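Local coordinates for protein alpha,alpha-trehalose-phosphate synthase (UDP-forming) (Burkholderia xenovorans, PDB 5HXA) that belongs to glycosyltransferase family 20 and is built on the two-domain GT-B fold of the trehalose-6-phosphate synthases, at residues A[181-186]-A[221-226]; A[380-385]-A[439-444]. One frame throughout, in Å; residues are numbered along the deposited sequence.

Contact 1 (A[181-186]-A[221-226]); sequences LVKAMC and HAYNRF
Tyr223 reaches from a tight turn onto the flank of helix 178-185 and lies against Lys183 and Cys186. With CG anti to its own carbonyl carbon (chi1 -48°), the CB of Tyr223 carries the ring towards the helix. The aliphatic stem of Lys183 lies over one face: its CG comes within 3.7 Å of Tyr223 CD1 and is near the ring's CG, while its CB meets CE1. Over the centre of that face stands Lys183 CA, 3.7 Å from the ring centroid and 11° off its normal, a CH-pi contact made by backbone; CZ lies under this CA. The turn that presents the ring is a type I' beta turn, Ala222 to Arg225, joining antiparallel strands 219-222 and 225-231 as a hairpin. At the ring's edge, Cys186 SG sits 3.6 Å from Tyr223 CD2 and against CE2, a sulfur-aromatic contact near the ring plane; that sulfur also touches Ala222 CB. At the tip, Tyr223 OH meets Val182 CG1 at 3.5 Å. Arg225, at the start of strand 225-231, bends at chi3 (56°) to bring NE 3.2 Å from Cys186 O, just past the helix, in a weak hydrogen bond far from straight.

Contact 2 (A[380-385]-A[439-444]); sequences YVASQD and DMMAPM
Two helices of the C-terminal Rossmann-like domain of the GT-B fold, built round a six-stranded parallel sheet, meet here. The C-terminal part of helix 375-382 packs on helix 430-446 mostly through apolar side chains, with one methionine sulfur against backbone. Val381 and Ala382 present short groups, and three methionines, Met440, Met441 and Met444, reach across to them. The two methyl branches of Val381 divide Met440 and Met444 between them, though not cleanly. CG2 faces the end of Met440, 3.8 Å from that residue's CE, and the two side chains cross at about a right angle. The other branch, CG1, anti to the backbone N (chi1 175°), meets the methyl of Met444, with Val381 CG1 to Met444 CE also 3.8 Å. Met440 CB and CE lie near this branch as well, and the valine therefore touches both Met440 and Met444, four residues apart on helix 430-446. Met441 takes a different path: bends at chi2 (-66°) and chi3 fold its chain and bring SD to 3.7 Å from Ala382 CA, with the alanine methyl a little farther off. Behind this surface a nearly straight hydrogen bond from NE2 to Tyr380 O, 2.9 Å, ties Gln384 back to that carbonyl. Leu392 of strand 391-395 touches both Val381 and Met440, while Pro238 of helix 238-247 lies against Ala382 and Met444.

Overall arrangement
Contact 1 and contact 2 illustrate two kinds of packing, helix on hairpin and helix on helix, in the two domains of a GT-B protein. Their centres are 38 Å apart and their nearest atoms about 26 Å, so they do not touch. They follow in series: 181-186 with 221-226 is complete before 380-385 with 439-444 begins. Contact 1 sets a helix against the hairpin of strands 219-222 and 225-231 in the ten-stranded mixed sheet, partly buried; contact 2 joins two helices beside strand 391-395 of the six-stranded parallel sheet, fully buried. They share no helix, strand or sheet, and each joins parts of the chain distant in sequence, within its own domain.

Contact 1 (A[181-186]-A[221-226])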
ATOM      1  N   LEU A 181      11.747  14.599  -5.353  1.00 18.32           N
ATOM      2  CA  LEU A 181      10.682  14.687  -6.348  1.00 21.49           C
ATOM      3  C   LEU A 181       9.599  15.669  -5.922  1.00 20.15           C
ATOM      4  O   LEU A 181       9.135  16.476  -6.730  1.00 19.14           O
ATOM      5  CB  LEU A 181      10.084  13.301  -6.588  1.00 15.54           C
ATOM      6  CG  LEU A 181      10.981  12.311  -7.361  1.00 22.33           C
ATOM      7  CD1 LEU A 181      10.391  10.898  -7.320  1.00 25.54           C
ATOM      8  CD2 LEU A 181      11.221  12.767  -8.806  1.00 25.16           C
ATOM      9  N   VAL A 182       9.158  15.606  -4.661  1.00 18.88           N
ATOM     10  CA  VAL A 182       8.122  16.545  -4.219  1.00 14.95           C
ATOM     11  C   VAL A 182       8.651  17.971  -4.248  1.00 19.39           C
ATOM     12  O   VAL A 182       7.953  18.897  -4.680  1.00 18.08           O
ATOM     13  CB  VAL A 182       7.597  16.169  -2.823  1.00 18.33           C
ATOM     14  CG1 VAL A 182       6.659  17.269  -2.307  1.00 15.73           C
ATOM     15  CG2 VAL A 182       6.871  14.805  -2.886  1.00 16.62           C
ATOM     16  N   LYS A 183       9.888  18.176  -3.779  1.00 17.65           N
ATOM     17  CA  LYS A 183      10.492  19.502  -3.866  1.00 22.97           C
ATOM     18  C   LYS A 183      10.471  20.017  -5.300  1.00 21.61           C
ATOM     19  O   LYS A 183      10.044  21.147  -5.564  1.00 22.33           O
ATOM     20  CB  LYS A 183      11.928  19.466  -3.335  1.00 16.21           C
ATOM     21  CG  LYS A 183      12.654  20.817  -3.545  1.00 20.66           C
ATOM     22  CD  LYS A 183      14.020  20.840  -2.853  1.00 27.42           C
ATOM     23  CE  LYS A 183      14.735  22.173  -3.080  1.00 34.81           C
ATOM     24  NZ  LYS A 183      15.950  22.286  -2.216  1.00 36.41           N
ATOM     25  N   ALA A 184      10.904  19.180  -6.251  1.00 20.53           N
ATOM     26  CA  ALA A 184      10.920  19.602  -7.649  1.00 20.62           C
ATOM     27  C   ALA A 184       9.518  19.915  -8.149  1.00 17.58           C
ATOM     28  O   ALA A 184       9.327  20.851  -8.933  1.00 18.80           O
ATOM     29  CB  ALA A 184      11.575  18.533  -8.524  1.00 19.06           C
ATOM     30  N   MET A 185       8.518  19.145  -7.714  1.00 18.70           N
ATOM     31  CA  MET A 185       7.152  19.414  -8.163  1.00 16.78           C
ATOM     32  C   MET A 185       6.681  20.816  -7.776  1.00 20.31           C
ATOM     33  O   MET A 185       5.825  21.388  -8.458  1.00 19.32           O
ATOM     34  CB  MET A 185       6.186  18.373  -7.597  1.00 19.04           C
ATOM     35  CG  MET A 185       6.301  16.986  -8.260  1.00 18.90           C
ATOM     36  SD  MET A 185       5.322  15.753  -7.386  1.00 19.62           S
ATOM     37  CE  MET A 185       3.654  16.112  -7.975  1.00 15.30           C
ATOM     38  N   CYS A 186       7.198  21.379  -6.683  1.00 18.73           N
ATOM     39  CA  CYS A 186       6.753  22.707  -6.270  1.00 19.72           C
ATOM     40  C   CYS A 186       7.391  23.836  -7.078  1.00 20.54           C
ATOM     41  O   CYS A 186       7.125  25.015  -6.792  1.00 18.21           O
ATOM     42  CB  CYS A 186       7.009  22.891  -4.771  1.00 21.13           C
ATOM     43  SG  CYS A 186       5.951  21.784  -3.751  1.00 20.96           S
ATOM     44  N   HIS A 221       2.346  27.096   0.249  1.00 20.72           N
ATOM     45  CA  HIS A 221       3.654  27.730   0.388  1.00 21.03           C
ATOM     46  C   HIS A 221       4.642  26.645   0.782  1.00 24.47           C
ATOM     47  O   HIS A 221       4.603  26.152   1.913  1.00 20.33           O
ATOM     48  CB  HIS A 221       3.611  28.833   1.441  1.00 18.82           C
ATOM     49  CG  HIS A 221       4.879  29.624   1.539  1.00 19.85           C
ATOM     50  ND1 HIS A 221       5.072  30.601   2.492  1.00 25.88           N
ATOM     51  CD2 HIS A 221       6.006  29.603   0.788  1.00 23.71           C
ATOM     52  CE1 HIS A 221       6.268  31.145   2.328  1.00 27.54           C
ATOM     53  NE2 HIS A 221       6.857  30.552   1.302  1.00 25.28           N
ATOM     54  N   ALA A 222       5.527  26.268  -0.135  1.00 18.52           N
ATOM     55  CA  ALA A 222       6.465  25.193   0.159  1.00 24.67           C
ATOM     56  C   ALA A 222       7.753  25.412  -0.618  1.00 21.89           C
ATOM     57  O   ALA A 222       7.719  25.869  -1.763  1.00 20.56           O
ATOM     58  CB  ALA A 222       5.856  23.826  -0.183  1.00 20.40           C
ATOM     59  N   TYR A 223       8.884  25.089   0.015  1.00 17.46           N
ATOM     60  CA  TYR A 223      10.198  25.186  -0.625  1.00 19.64           C
ATOM     61  C   TYR A 223      10.427  26.579  -1.211  1.00 23.65           C
ATOM     62  O   TYR A 223      10.912  26.732  -2.340  1.00 20.29           O
ATOM     63  CB  TYR A 223      10.368  24.108  -1.702  1.00 24.64           C
ATOM     64  CG  TYR A 223       9.965  22.712  -1.256  1.00 24.36           C
ATOM     65  CD1 TYR A 223      10.847  21.906  -0.545  1.00 21.02           C
ATOM     66  CD2 TYR A 223       8.706  22.207  -1.549  1.00 22.55           C
ATOM     67  CE1 TYR A 223      10.470  20.620  -0.136  1.00 22.16           C
ATOM     68  CE2 TYR A 223       8.324  20.930  -1.147  1.00 20.60           C
ATOM     69  CZ  TYR A 223       9.216  20.145  -0.440  1.00 23.90           C
ATOM     70  OH  TYR A 223       8.849  18.878  -0.038  1.00 22.77           O
ATOM     71  N   ASN A 224      10.035  27.607  -0.447  1.00 18.95           N
ATOM     72  CA  ASN A 224      10.262  29.009  -0.797  1.00 18.37           C
ATOM     73  C   ASN A 224       9.482  29.443  -2.039  1.00 18.41           C
ATOM     74  O   ASN A 224       9.875  30.402  -2.720  1.00 19.12           O
ATOM     75  CB  ASN A 224      11.759  29.285  -0.987  1.00 24.58           C
ATOM     76  CG  ASN A 224      12.111  30.764  -0.895  1.00 32.77           C
ATOM     77  OD1 ASN A 224      11.338  31.585  -0.377  1.00 30.79           O
ATOM     78  ND2 ASN A 224      13.294  31.112  -1.405  1.00 29.32           N
ATOM     79  N   ARG A 225       8.375  28.771  -2.344  1.00 17.75           N
ATOM     80  CA  ARG A 225       7.539  29.121  -3.490  1.00 20.81           C
ATOM     81  C   ARG A 225       6.070  28.989  -3.108  1.00 18.57           C
ATOM     82  O   ARG A 225       5.706  28.175  -2.254  1.00 19.83           O
ATOM     83  CB  ARG A 225       7.822  28.214  -4.718  1.00 21.41           C
ATOM     84  CG  ARG A 225       9.233  28.298  -5.307  1.00 23.47           C
ATOM     85  CD  ARG A 225       9.359  27.448  -6.595  1.00 23.05           C
ATOM     86  NE  ARG A 225       8.351  27.838  -7.592  1.00 23.46           N
ATOM     87  CZ  ARG A 225       8.549  28.711  -8.580  1.00 28.36           C
ATOM     88  NH1 ARG A 225       9.732  29.290  -8.747  1.00 25.44           N
ATOM     89  NH2 ARG A 225       7.553  29.007  -9.413  1.00 22.27           N
ATOM     90  N   PHE A 226       5.227  29.792  -3.755  1.00 22.24           N
ATOM     91  CA  PHE A 226       3.783  29.604  -3.702  1.00 18.76           C
ATOM     92  C   PHE A 226       3.322  28.909  -4.979  1.00 23.03           C
ATOM     93  O   PHE A 226       3.891  29.111  -6.054  1.00 22.46           O
ATOM     94  CB  PHE A 226       3.045  30.941  -3.537  1.00 18.63           C
ATOM     95  CG  PHE A 226       2.885  31.382  -2.094  1.00 23.80           C
ATOM     96  CD1 PHE A 226       3.938  31.980  -1.417  1.00 18.55           C
ATOM     97  CD2 PHE A 226       1.685  31.186  -1.418  1.00 23.11           C
ATOM     98  CE1 PHE A 226       3.805  32.386  -0.081  1.00 22.37           C
ATOM     99  CE2 PHE A 226       1.543  31.585  -0.081  1.00 22.22           C
ATOM    100  CZ  PHE A 226       2.600  32.193   0.584  1.00 20.47           C
TER

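Contact 2 (A[380-385]-A[439-444])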
ATOM      1  N   TYR A 380     -18.512   4.040 -21.231  1.00 16.62           N
ATOM      2  CA  TYR A 380     -19.530   2.992 -21.243  1.00 17.50           C
ATOM      3  C   TYR A 380     -20.913   3.586 -21.036  1.00 18.07           C
ATOM      4  O   TYR A 380     -21.867   3.238 -21.748  1.00 17.86           O
ATOM      5  CB  TYR A 380     -19.267   1.933 -20.150  1.00 14.98           C
ATOM      6  CG  TYR A 380     -20.454   0.986 -20.040  1.00 17.20           C
ATOM      7  CD1 TYR A 380     -20.609  -0.070 -20.940  1.00 18.15           C
ATOM      8  CD2 TYR A 380     -21.451   1.185 -19.082  1.00 18.33           C
ATOM      9  CE1 TYR A 380     -21.717  -0.914 -20.877  1.00 15.11           C
ATOM     10  CE2 TYR A 380     -22.569   0.349 -19.008  1.00 18.29           C
ATOM     11  CZ  TYR A 380     -22.699  -0.693 -19.915  1.00 21.71           C
ATOM     12  OH  TYR A 380     -23.803  -1.509 -19.855  1.00 20.43           O
ATOM     13  N   VAL A 381     -21.047   4.464 -20.038  1.00 16.98           N
ATOM     14  CA  VAL A 381     -22.355   5.044 -19.732  1.00 17.69           C
ATOM     15  C   VAL A 381     -22.822   5.937 -20.873  1.00 21.50           C
ATOM     16  O   VAL A 381     -23.960   5.820 -21.345  1.00 19.15           O
ATOM     17  CB  VAL A 381     -22.309   5.801 -18.393  1.00 15.91           C
ATOM     18  CG1 VAL A 381     -23.651   6.530 -18.132  1.00 16.03           C
ATOM     19  CG2 VAL A 381     -22.011   4.821 -17.258  1.00 17.12           C
ATOM     20  N   ALA A 382     -21.943   6.827 -21.355  1.00 17.06           N
ATOM     21  CA  ALA A 382     -22.341   7.751 -22.410  1.00 18.73           C
ATOM     22  C   ALA A 382     -22.639   7.034 -23.724  1.00 18.68           C
ATOM     23  O   ALA A 382     -23.365   7.583 -24.559  1.00 19.84           O
ATOM     24  CB  ALA A 382     -21.263   8.818 -22.629  1.00 19.07           C
ATOM     25  N   SER A 383     -22.109   5.822 -23.920  1.00 17.91           N
ATOM     26  CA  SER A 383     -22.429   5.044 -25.120  1.00 22.27           C
ATOM     27  C   SER A 383     -23.853   4.496 -25.120  1.00 23.31           C
ATOM     28  O   SER A 383     -24.343   4.099 -26.181  1.00 21.55           O
ATOM     29  CB  SER A 383     -21.472   3.852 -25.276  1.00 19.58           C
ATOM     30  OG  SER A 383     -20.151   4.274 -25.536  1.00 21.21           O
ATOM     31  N   GLN A 384     -24.513   4.424 -23.966  1.00 19.94           N
ATOM     32  CA  GLN A 384     -25.761   3.675 -23.879  1.00 21.00           C
ATOM     33  C   GLN A 384     -26.891   4.352 -24.651  1.00 22.77           C
ATOM     34  O   GLN A 384     -26.976   5.583 -24.744  1.00 22.96           O
ATOM     35  CB  GLN A 384     -26.176   3.497 -22.417  1.00 22.88           C
ATOM     36  CG  GLN A 384     -25.171   2.689 -21.615  1.00 20.75           C
ATOM     37  CD  GLN A 384     -24.888   1.340 -22.262  1.00 26.16           C
ATOM     38  OE1 GLN A 384     -25.808   0.552 -22.498  1.00 22.16           O
ATOM     39  NE2 GLN A 384     -23.617   1.083 -22.588  1.00 18.37           N
ATOM     40  N   ASP A 385     -27.768   3.523 -25.200  1.00 20.07           N
ATOM     41  CA  ASP A 385     -29.057   3.960 -25.729  1.00 21.20           C
ATOM     42  C   ASP A 385     -29.956   4.327 -24.555  1.00 25.54           C
ATOM     43  O   ASP A 385     -30.305   3.437 -23.765  1.00 24.02           O
ATOM     44  CB  ASP A 385     -29.678   2.831 -26.548  1.00 23.06           C
ATOM     45  CG  ASP A 385     -31.003   3.215 -27.200  1.00 31.42           C
ATOM     46  OD1 ASP A 385     -31.565   4.298 -26.941  1.00 27.38           O
ATOM     47  OD2 ASP A 385     -31.491   2.393 -27.989  1.00 36.74           O
ATOM     48  N   ASP A 439     -28.929  10.009 -14.217  1.00 20.82           N
ATOM     49  CA  ASP A 439     -28.223  10.589 -13.073  1.00 24.60           C
ATOM     50  C   ASP A 439     -26.729  10.700 -13.332  1.00 19.68           C
ATOM     51  O   ASP A 439     -26.072  11.579 -12.767  1.00 21.88           O
ATOM     52  CB  ASP A 439     -28.442   9.752 -11.805  1.00 19.40           C
ATOM     53  CG  ASP A 439     -29.838   9.916 -11.211  1.00 26.55           C
ATOM     54  OD1 ASP A 439     -30.639  10.704 -11.749  1.00 23.40           O
ATOM     55  OD2 ASP A 439     -30.130   9.253 -10.192  1.00 24.21           O
ATOM     56  N   MET A 440     -26.165   9.795 -14.140  1.00 17.99           N
ATOM     57  CA  MET A 440     -24.750   9.842 -14.479  1.00 17.93           C
ATOM     58  C   MET A 440     -24.458  10.772 -15.652  1.00 23.42           C
ATOM     59  O   MET A 440     -23.436  11.467 -15.644  1.00 24.68           O
ATOM     60  CB  MET A 440     -24.242   8.428 -14.779  1.00 17.77           C
ATOM     61  CG  MET A 440     -24.187   7.547 -13.534  1.00 17.00           C
ATOM     62  SD  MET A 440     -23.451   5.940 -13.885  1.00 21.99           S
ATOM     63  CE  MET A 440     -24.809   5.099 -14.696  1.00 22.09           C
ATOM     64  N   MET A 441     -25.356  10.827 -16.646  1.00 21.11           N
ATOM     65  CA  MET A 441     -25.145  11.697 -17.803  1.00 21.29           C
ATOM     66  C   MET A 441     -25.128  13.174 -17.411  1.00 23.81           C
ATOM     67  O   MET A 441     -24.374  13.970 -17.986  1.00 20.56           O
ATOM     68  CB  MET A 441     -26.229  11.448 -18.859  1.00 21.30           C
ATOM     69  CG  MET A 441     -26.114  10.101 -19.574  1.00 24.42           C
ATOM     70  SD  MET A 441     -24.614   9.995 -20.579  1.00 21.51           S
ATOM     71  CE  MET A 441     -25.082  10.955 -22.025  1.00 22.82           C
ATOM     72  N   ALA A 442     -25.969  13.572 -16.462  1.00 23.39           N
ATOM     73  CA  ALA A 442     -26.066  14.998 -16.140  1.00 24.00           C
ATOM     74  C   ALA A 442     -24.757  15.578 -15.617  1.00 21.59           C
ATOM     75  O   ALA A 442     -24.320  16.617 -16.143  1.00 23.49           O
ATOM     76  CB  ALA A 442     -27.222  15.236 -15.161  1.00 28.84           C
ATOM     77  N   PRO A 443     -24.085  14.996 -14.613  1.00 21.50           N
ATOM     78  CA  PRO A 443     -22.797  15.571 -14.197  1.00 25.24           C
ATOM     79  C   PRO A 443     -21.697  15.380 -15.227  1.00 21.65           C
ATOM     80  O   PRO A 443     -20.784  16.214 -15.291  1.00 20.51           O
ATOM     81  CB  PRO A 443     -22.486  14.833 -12.884  1.00 25.81           C
ATOM     82  CG  PRO A 443     -23.202  13.549 -13.014  1.00 24.54           C
ATOM     83  CD  PRO A 443     -24.478  13.886 -13.727  1.00 23.35           C
ATOM     84  N   MET A 444     -21.757  14.327 -16.051  1.00 19.22           N
ATOM     85  CA  MET A 444     -20.759  14.194 -17.112  1.00 19.03           C
ATOM     86  C   MET A 444     -20.897  15.301 -18.150  1.00 20.97           C
ATOM     87  O   MET A 444     -19.890  15.742 -18.719  1.00 19.81           O
ATOM     88  CB  MET A 444     -20.859  12.826 -17.792  1.00 18.30           C
ATOM     89  CG  MET A 444     -20.369  11.667 -16.926  1.00 20.58           C
ATOM     90  SD  MET A 444     -19.938  10.220 -17.913  1.00 22.35           S
ATOM     91  CE  MET A 444     -21.540   9.648 -18.465  1.00 15.99           C
TER